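Local coordinates for protein pectinesterase 1 (PDB 1XG2) that hydrolyses the methyl esters of cell-wall pectin, releasing methanol, and may prepare tomato fruit walls for softening during ripening, at residues A[160-165]-A[194-199]; A[165-170]-A[201-206]; A[231-236]-A[261-266]. All blocks are in the same frame, centred on the assembly; numbering follows the deposited sequence.

All three contacts belong to the pectinesterase domain, the C-terminal section of a longer precursor, and join successive coils of its parallel beta-helix. Contacts 1 and 2 pair the same two coils on different walls: strand 160-164 runs on into 167-170 and strand 194-198 into 201-204, with K165 shared and the centres about 14 Å apart. Contact 3 comes later in the chain, one coil further on. Its strand 228-232 lies beside 194-198 and its strand 235-236 beside 201-204, and its centre is about 12 Å from that of contact 1 and 13 Å from that of contact 2. I197, L168, I202 and V231 meet between the walls, tying the coils into one continuous core.

Contact 1: A[160-165]-A[194-199]; sequences AVVFQK and GTSIQF
The carbonyl oxygen of S196 is gripped by the residues of the strand beside it. F163 N donates to S196 O at 2.9 Å in a nearly straight bond (171°), V162 CA adds a CA-H...O contact to the same S196 O at 3.3 Å, and the F163 ring turns its edge to that oxygen, which lies in the ring plane. Strands 160-164 and 194-198 run parallel in a regular ladder, with V161 and F163 each bonding through both N and O to G194, S196 and Q198.

V161, F163, T195 and I197 share one face of the sheet, which within the two strands is largely hydrocarbon. Because CG1 of V161 stands between its backbone N and carbonyl carbon (chi1 61°), it lies alongside T195, 3.5 Å from OG1. The F163 side chain crosses those of T195 and I197 obliquely, its CD1 4.1 Å from I197 CG1 and its CE1 near T195 CG2; Y143 of the preceding strand stacks on the ring. The T195 side chain is about 9 Å from that of W223, probably a substrate-binding residue.

On the other face Q164 and Q198 run side by side, both extended. Q164 NE2 gives a hydrogen bond to Q198 OE1 (3.0 Å); this oxygen lies in the plane of the Q164 amide, yet the donor stands above the Q198 carbonyl plane, since the two amides are twisted 53° apart. Q164 NE2 also bonds V312 O and Q198 NE2 bonds G314 O, both in the C-terminal tail. Beyond them Q164 CG rests 3.7 Å from F199 CD1, and CG of Q198 sits over the centre of one face of the F199 ring.

Each glutamine amide is thus held by its neighbour and by the tail, which satisfies buried polar groups and fixes their rotation.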
# COMPACT_ATOMS: atom_id res chain seq x y z
N ALA A 160 5.65 1.16 0.84
CA ALA A 160 6.76 2.06 0.56
C ALA A 160 6.67 2.26 -0.95
O ALA A 160 6.90 1.32 -1.72
CB ALA A 160 8.07 1.46 0.95
N VAL A 161 6.31 3.47 -1.37
CA VAL A 161 5.90 3.71 -2.74
C VAL A 161 6.39 5.05 -3.27
O VAL A 161 6.27 6.08 -2.60
CB VAL A 161 4.34 3.58 -2.90
CG1 VAL A 161 3.61 4.59 -2.05
CG2 VAL A 161 3.93 3.73 -4.36
N VAL A 162 6.95 5.02 -4.48
CA VAL A 162 7.30 6.22 -5.22
C VAL A 162 6.50 6.33 -6.52
O VAL A 162 6.43 5.38 -7.31
CB VAL A 162 8.79 6.23 -5.55
CG1 VAL A 162 9.17 7.45 -6.38
CG2 VAL A 162 9.59 6.19 -4.25
N PHE A 163 5.88 7.49 -6.71
CA PHE A 163 5.23 7.90 -7.95
C PHE A 163 6.18 8.85 -8.65
O PHE A 163 6.60 9.85 -8.08
CB PHE A 163 3.90 8.59 -7.68
CG PHE A 163 2.88 7.71 -7.05
CD1 PHE A 163 2.88 7.51 -5.68
CD2 PHE A 163 1.91 7.06 -7.82
CE1 PHE A 163 1.96 6.67 -5.09
CE2 PHE A 163 0.99 6.23 -7.23
CZ PHE A 163 1.00 6.04 -5.87
N GLN A 164 6.53 8.52 -9.89
CA GLN A 164 7.45 9.33 -10.65
C GLN A 164 6.90 9.61 -12.03
O GLN A 164 6.53 8.69 -12.74
CB GLN A 164 8.77 8.59 -10.76
CG GLN A 164 9.97 9.46 -10.71
CD GLN A 164 11.24 8.65 -10.69
OE1 GLN A 164 11.54 7.95 -11.65
NE2 GLN A 164 11.98 8.72 -9.59
N LYS A 165 6.86 10.89 -12.42
CA LYS A 165 6.35 11.29 -13.73
C LYS A 165 4.93 10.76 -14.00
O LYS A 165 4.61 10.33 -15.11
CB LYS A 165 7.33 10.90 -14.84
CG LYS A 165 8.75 11.39 -14.60
CD LYS A 165 9.16 12.51 -15.53
CE LYS A 165 10.57 13.03 -15.20
NZ LYS A 165 11.69 12.32 -15.92
N GLY A 194 5.85 4.73 3.45
CA GLY A 194 5.42 6.08 3.16
C GLY A 194 5.20 6.28 1.68
O GLY A 194 5.58 5.46 0.87
N THR A 195 4.61 7.42 1.34
CA THR A 195 4.31 7.75 -0.04
C THR A 195 5.16 8.93 -0.48
O THR A 195 5.17 9.97 0.14
CB THR A 195 2.83 8.10 -0.17
OG1 THR A 195 2.04 6.91 -0.02
CG2 THR A 195 2.50 8.64 -1.56
N SER A 196 5.84 8.75 -1.60
CA SER A 196 6.68 9.79 -2.16
C SER A 196 6.19 10.08 -3.57
O SER A 196 6.02 9.17 -4.37
CB SER A 196 8.13 9.31 -2.19
OG SER A 196 8.95 10.21 -2.91
N ILE A 197 5.94 11.35 -3.86
CA ILE A 197 5.46 11.79 -5.15
C ILE A 197 6.52 12.74 -5.71
O ILE A 197 6.80 13.77 -5.10
CB ILE A 197 4.10 12.51 -4.98
CG1 ILE A 197 3.02 11.49 -4.60
CG2 ILE A 197 3.68 13.29 -6.25
CD1 ILE A 197 1.80 12.15 -3.95
N GLN A 198 7.09 12.39 -6.85
CA GLN A 198 8.28 13.05 -7.40
C GLN A 198 8.16 13.27 -8.89
O GLN A 198 7.86 12.34 -9.62
CB GLN A 198 9.50 12.18 -7.12
CG GLN A 198 10.83 12.86 -7.33
CD GLN A 198 12.01 11.91 -7.16
OE1 GLN A 198 11.88 10.70 -7.37
NE2 GLN A 198 13.17 12.47 -6.80
N PHE A 199 8.44 14.49 -9.36
CA PHE A 199 8.34 14.83 -10.78
C PHE A 199 6.96 14.52 -11.36
O PHE A 199 6.84 14.13 -12.52
CB PHE A 199 9.39 14.09 -11.63
CG PHE A 199 10.75 14.04 -11.01
CD1 PHE A 199 11.45 12.84 -10.99
CD2 PHE A 199 11.35 15.17 -10.48
CE1 PHE A 199 12.72 12.77 -10.43
CE2 PHE A 199 12.62 15.10 -9.91
CZ PHE A 199 13.30 13.90 -9.90

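Contact 2: A[165-170]-A[201-206]; sequences KCQLVA and NIIASS
Q167 reaches N201 because its CG lies anti to the carbonyl carbon (chi1 -56°) and the chain then runs out straight; the two side chains run side by side, their amide planes 46° apart. I203 has a different first torsion: CG1 stands between backbone N and carbonyl carbon (chi1 59°), which brings CG1 within 4.0 Å of V169 CG2 and places CD1 beside Q167 OE1. N201 ND2 donates to Q167 OE1 at 3.2 Å through a rather bent bond, with the donor tilted from the carbonyl plane. A leucine in place of Q167 would probably leave N201 ND2 without this acceptor and the N201 amide freer to turn.

The backbones of strands 167-170 and 201-204 pair in parallel. Five hydrogen bonds run from N201 N to C166 O at one end to S205 N to A170 O (2.9 Å) at the other, and L168 N to N201 O is the shortest at 2.8 Å. At the far end V169 CG1 packs 3.5 Å from S205 N, as the chain leaves the strand.

L168 and I202 occupy the face opposite Q167, V169, N201 and I203, with L168 CD1 4.4 Å from I202 CG1. L168 also touches V148, and I202 touches V181 of strand 179-184, in another sheet. The pair lies between strand 147-150, which bonds the backbones of Q167 and V169, and strand 235-236, where Y235 bonds I202 and touches N201 and I203.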
# COMPACT_ATOMS: atom_id res chain seq x y z
N LYS A 165 6.86 10.89 -12.42
CA LYS A 165 6.35 11.29 -13.73
C LYS A 165 4.93 10.76 -14.00
O LYS A 165 4.61 10.33 -15.11
CB LYS A 165 7.33 10.90 -14.84
CG LYS A 165 8.75 11.39 -14.60
CD LYS A 165 9.16 12.51 -15.53
CE LYS A 165 10.57 13.03 -15.20
NZ LYS A 165 11.69 12.32 -15.92
N CYS A 166 4.11 10.80 -12.96
CA CYS A 166 2.69 10.48 -13.07
C CYS A 166 1.88 11.75 -13.05
O CYS A 166 2.31 12.76 -12.51
CB CYS A 166 2.25 9.59 -11.90
SG CYS A 166 3.05 7.96 -11.90
N GLN A 167 0.68 11.69 -13.63
CA GLN A 167 -0.29 12.76 -13.50
C GLN A 167 -1.33 12.29 -12.48
O GLN A 167 -2.01 11.29 -12.69
CB GLN A 167 -0.91 13.07 -14.87
CG GLN A 167 0.14 13.41 -15.91
CD GLN A 167 -0.40 14.14 -17.13
OE1 GLN A 167 -0.64 15.35 -17.09
NE2 GLN A 167 -0.57 13.41 -18.23
N LEU A 168 -1.38 12.99 -11.36
CA LEU A 168 -2.31 12.72 -10.27
C LEU A 168 -3.41 13.77 -10.39
O LEU A 168 -3.18 14.96 -10.16
CB LEU A 168 -1.60 12.79 -8.93
CG LEU A 168 -0.29 11.97 -8.86
CD1 LEU A 168 0.32 12.06 -7.49
CD2 LEU A 168 -0.54 10.55 -9.24
N VAL A 169 -4.58 13.31 -10.79
CA VAL A 169 -5.66 14.15 -11.28
C VAL A 169 -6.86 14.05 -10.34
O VAL A 169 -7.56 13.03 -10.30
CB VAL A 169 -6.09 13.74 -12.70
CG1 VAL A 169 -7.09 14.76 -13.26
CG2 VAL A 169 -4.87 13.62 -13.62
N ALA A 170 -7.08 15.11 -9.59
CA ALA A 170 -8.29 15.20 -8.77
C ALA A 170 -9.47 15.58 -9.68
O ALA A 170 -9.33 16.42 -10.57
CB ALA A 170 -8.10 16.20 -7.66
N ASN A 201 2.69 15.59 -11.91
CA ASN A 201 1.77 16.67 -12.22
C ASN A 201 0.55 16.46 -11.36
O ASN A 201 -0.16 15.50 -11.56
CB ASN A 201 1.36 16.50 -13.68
CG ASN A 201 1.37 17.78 -14.45
OD1 ASN A 201 2.21 18.65 -14.23
ND2 ASN A 201 0.44 17.89 -15.42
N ILE A 202 0.29 17.34 -10.39
CA ILE A 202 -0.92 17.24 -9.57
C ILE A 202 -1.86 18.33 -10.02
O ILE A 202 -1.62 19.52 -9.77
CB ILE A 202 -0.62 17.34 -8.07
CG1 ILE A 202 0.53 16.40 -7.70
CG2 ILE A 202 -1.87 17.00 -7.28
CD1 ILE A 202 0.90 16.39 -6.23
N ILE A 203 -2.92 17.92 -10.70
CA ILE A 203 -3.76 18.82 -11.46
C ILE A 203 -5.24 18.48 -11.31
O ILE A 203 -5.60 17.43 -10.76
CB ILE A 203 -3.36 18.78 -12.93
CG1 ILE A 203 -3.50 17.35 -13.50
CG2 ILE A 203 -1.92 19.27 -13.09
CD1 ILE A 203 -3.29 17.25 -15.00
N ALA A 204 -6.08 19.37 -11.83
CA ALA A 204 -7.52 19.18 -11.84
C ALA A 204 -7.97 18.60 -13.19
O ALA A 204 -7.44 18.93 -14.25
CB ALA A 204 -8.21 20.51 -11.59
N SER A 205 -8.98 17.74 -13.13
CA SER A 205 -9.71 17.31 -14.31
C SER A 205 -10.51 18.48 -14.88
O SER A 205 -10.71 19.50 -14.21
CB SER A 205 -10.67 16.21 -13.91
OG SER A 205 -11.64 16.76 -13.05
N SER A 206 -11.00 18.31 -16.10
CA SER A 206 -11.80 19.35 -16.74
C SER A 206 -13.11 19.60 -15.99
O SER A 206 -13.59 20.73 -15.99
CB SER A 206 -12.09 18.99 -18.20
OG SER A 206 -12.96 17.89 -18.29

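Contact 3: A[231-236]-A[261-266]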
# COMPACT_ATOMS: atom_id res chain seq x y z
N VAL A 231 5.87 15.30 -1.12
CA VAL A 231 5.61 15.70 -2.49
C VAL A 231 6.79 16.59 -2.89
O VAL A 231 7.00 17.62 -2.28
CB VAL A 231 4.31 16.49 -2.61
CG1 VAL A 231 4.13 16.98 -4.04
CG2 VAL A 231 3.12 15.64 -2.15
N MET A 232 7.56 16.17 -3.89
CA MET A 232 8.76 16.92 -4.27
C MET A 232 9.01 17.04 -5.76
O MET A 232 8.62 16.18 -6.55
CB MET A 232 9.99 16.37 -3.54
CG MET A 232 10.33 14.95 -3.78
SD MET A 232 11.55 14.35 -2.52
CE MET A 232 11.83 12.77 -3.20
N GLU A 233 9.67 18.13 -6.15
CA GLU A 233 9.98 18.42 -7.53
C GLU A 233 8.79 18.19 -8.46
O GLU A 233 8.95 17.68 -9.56
CB GLU A 233 11.20 17.62 -7.99
CG GLU A 233 12.49 18.03 -7.29
CD GLU A 233 13.15 19.29 -7.88
OE1 GLU A 233 12.67 19.85 -8.91
OE2 GLU A 233 14.16 19.74 -7.29
N SER A 234 7.62 18.58 -7.99
CA SER A 234 6.38 18.35 -8.72
C SER A 234 5.66 19.66 -9.02
O SER A 234 5.88 20.69 -8.36
CB SER A 234 5.44 17.44 -7.92
OG SER A 234 5.98 16.14 -7.76
N TYR A 235 4.82 19.61 -10.04
CA TYR A 235 3.94 20.71 -10.40
C TYR A 235 2.65 20.54 -9.65
O TYR A 235 2.01 19.49 -9.71
CB TYR A 235 3.69 20.74 -11.90
CG TYR A 235 2.66 21.77 -12.32
CD1 TYR A 235 3.07 23.04 -12.75
CD2 TYR A 235 1.29 21.49 -12.31
CE1 TYR A 235 2.14 24.00 -13.14
CE2 TYR A 235 0.35 22.46 -12.70
CZ TYR A 235 0.79 23.70 -13.12
OH TYR A 235 -0.12 24.66 -13.50
N LEU A 236 2.26 21.59 -8.93
CA LEU A 236 1.00 21.64 -8.19
C LEU A 236 0.09 22.70 -8.80
O LEU A 236 0.45 23.89 -8.82
CB LEU A 236 1.28 21.99 -6.73
CG LEU A 236 1.69 20.83 -5.81
CD1 LEU A 236 2.85 20.07 -6.37
CD2 LEU A 236 2.02 21.32 -4.40
N GLU A 261 7.20 18.97 1.77
CA GLU A 261 7.25 19.48 0.41
C GLU A 261 8.65 20.02 0.11
O GLU A 261 9.21 20.78 0.92
CB GLU A 261 6.20 20.56 0.20
CG GLU A 261 4.78 20.03 0.19
CD GLU A 261 3.73 21.13 0.15
OE1 GLU A 261 3.53 21.71 -0.93
OE2 GLU A 261 3.12 21.41 1.21
N PHE A 262 9.21 19.62 -1.03
CA PHE A 262 10.56 19.99 -1.45
C PHE A 262 10.56 20.41 -2.91
O PHE A 262 10.29 19.61 -3.79
CB PHE A 262 11.50 18.78 -1.27
CG PHE A 262 12.91 18.98 -1.78
CD1 PHE A 262 13.81 19.78 -1.08
CD2 PHE A 262 13.35 18.33 -2.91
CE1 PHE A 262 15.12 19.94 -1.53
CE2 PHE A 262 14.66 18.47 -3.37
CZ PHE A 262 15.55 19.28 -2.67
N MET A 263 10.85 21.68 -3.15
CA MET A 263 11.15 22.21 -4.49
C MET A 263 10.02 21.95 -5.51
O MET A 263 10.25 21.66 -6.68
CB MET A 263 12.45 21.56 -4.98
CG MET A 263 13.65 21.92 -4.11
SD MET A 263 14.00 23.69 -4.13
CE MET A 263 15.30 23.70 -2.88
N ASN A 264 8.78 22.09 -5.08
CA ASN A 264 7.65 22.06 -6.00
C ASN A 264 7.49 23.38 -6.76
O ASN A 264 8.05 24.41 -6.37
CB ASN A 264 6.37 21.72 -5.25
CG ASN A 264 6.42 20.36 -4.59
OD1 ASN A 264 6.90 19.41 -5.18
ND2 ASN A 264 5.93 20.28 -3.37
N ASN A 265 6.73 23.34 -7.84
CA ASN A 265 6.48 24.54 -8.65
C ASN A 265 5.01 24.56 -9.06
O ASN A 265 4.28 23.61 -8.80
CB ASN A 265 7.40 24.56 -9.87
CG ASN A 265 7.07 23.47 -10.87
OD1 ASN A 265 6.44 23.73 -11.90
ND2 ASN A 265 7.48 22.25 -10.58
N GLY A 266 4.58 25.67 -9.65
CA GLY A 266 3.20 25.83 -10.08
C GLY A 266 2.36 26.67 -9.15
O GLY A 266 2.79 27.00 -8.05
O HOH W 1 7.95 19.78 -12.01
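This is a turn-to-turn contact between successive coils of the beta-helix: strands 228-232 and 258-262 end side by side, and the pairing of V231 with E261 and M232 with F262 is resumed beyond the corner, where Y235 is bridged to N265. The backbone bonds E233 N to F262 O (2.9 Å) and L236 N to N265 O frame the turn, and between them N265 N to S234 O, the shortest at 2.8 Å, ties one turn to the other.

N264 fills its middle. With CG anti to the carbonyl carbon (chi1 -62°), its amide turns in toward the backbone of 231-234. OD1 receives S234 N at 3.0 Å on a lone pair in the carbonyl plane, while ND2 donates to V231 O at 3.1 Å from well above that carbonyl's plane. F262 N comes to V231 O from the opposite face, so two donors hold this oxygen. L236 CD1 packs against the amide, 4.0 Å from N264 CG. S234 OG bonds M232 O in its own turn and also C200 N in the preceding coil.

Around the corner E233 lies alongside M263, its OE2 3.4 Å from M263 CB. The F262 ring carries M263 CG over the centre of one face and M232 CB at its edge; M232 SD makes an oblique Met-aromatic contact with that ring. Further along, N265 OD1 meets the edge of the Y235 ring, 3.5 Å from CD1, and G266 CA lies 3.7 Å from Y235 CE1.

Coils stacked through parallel strands and matching turns, here with the N264 amide bonding the backbone of the preceding coil's turn, are characteristic of the right-handed parallel beta-helix of pectinesterases.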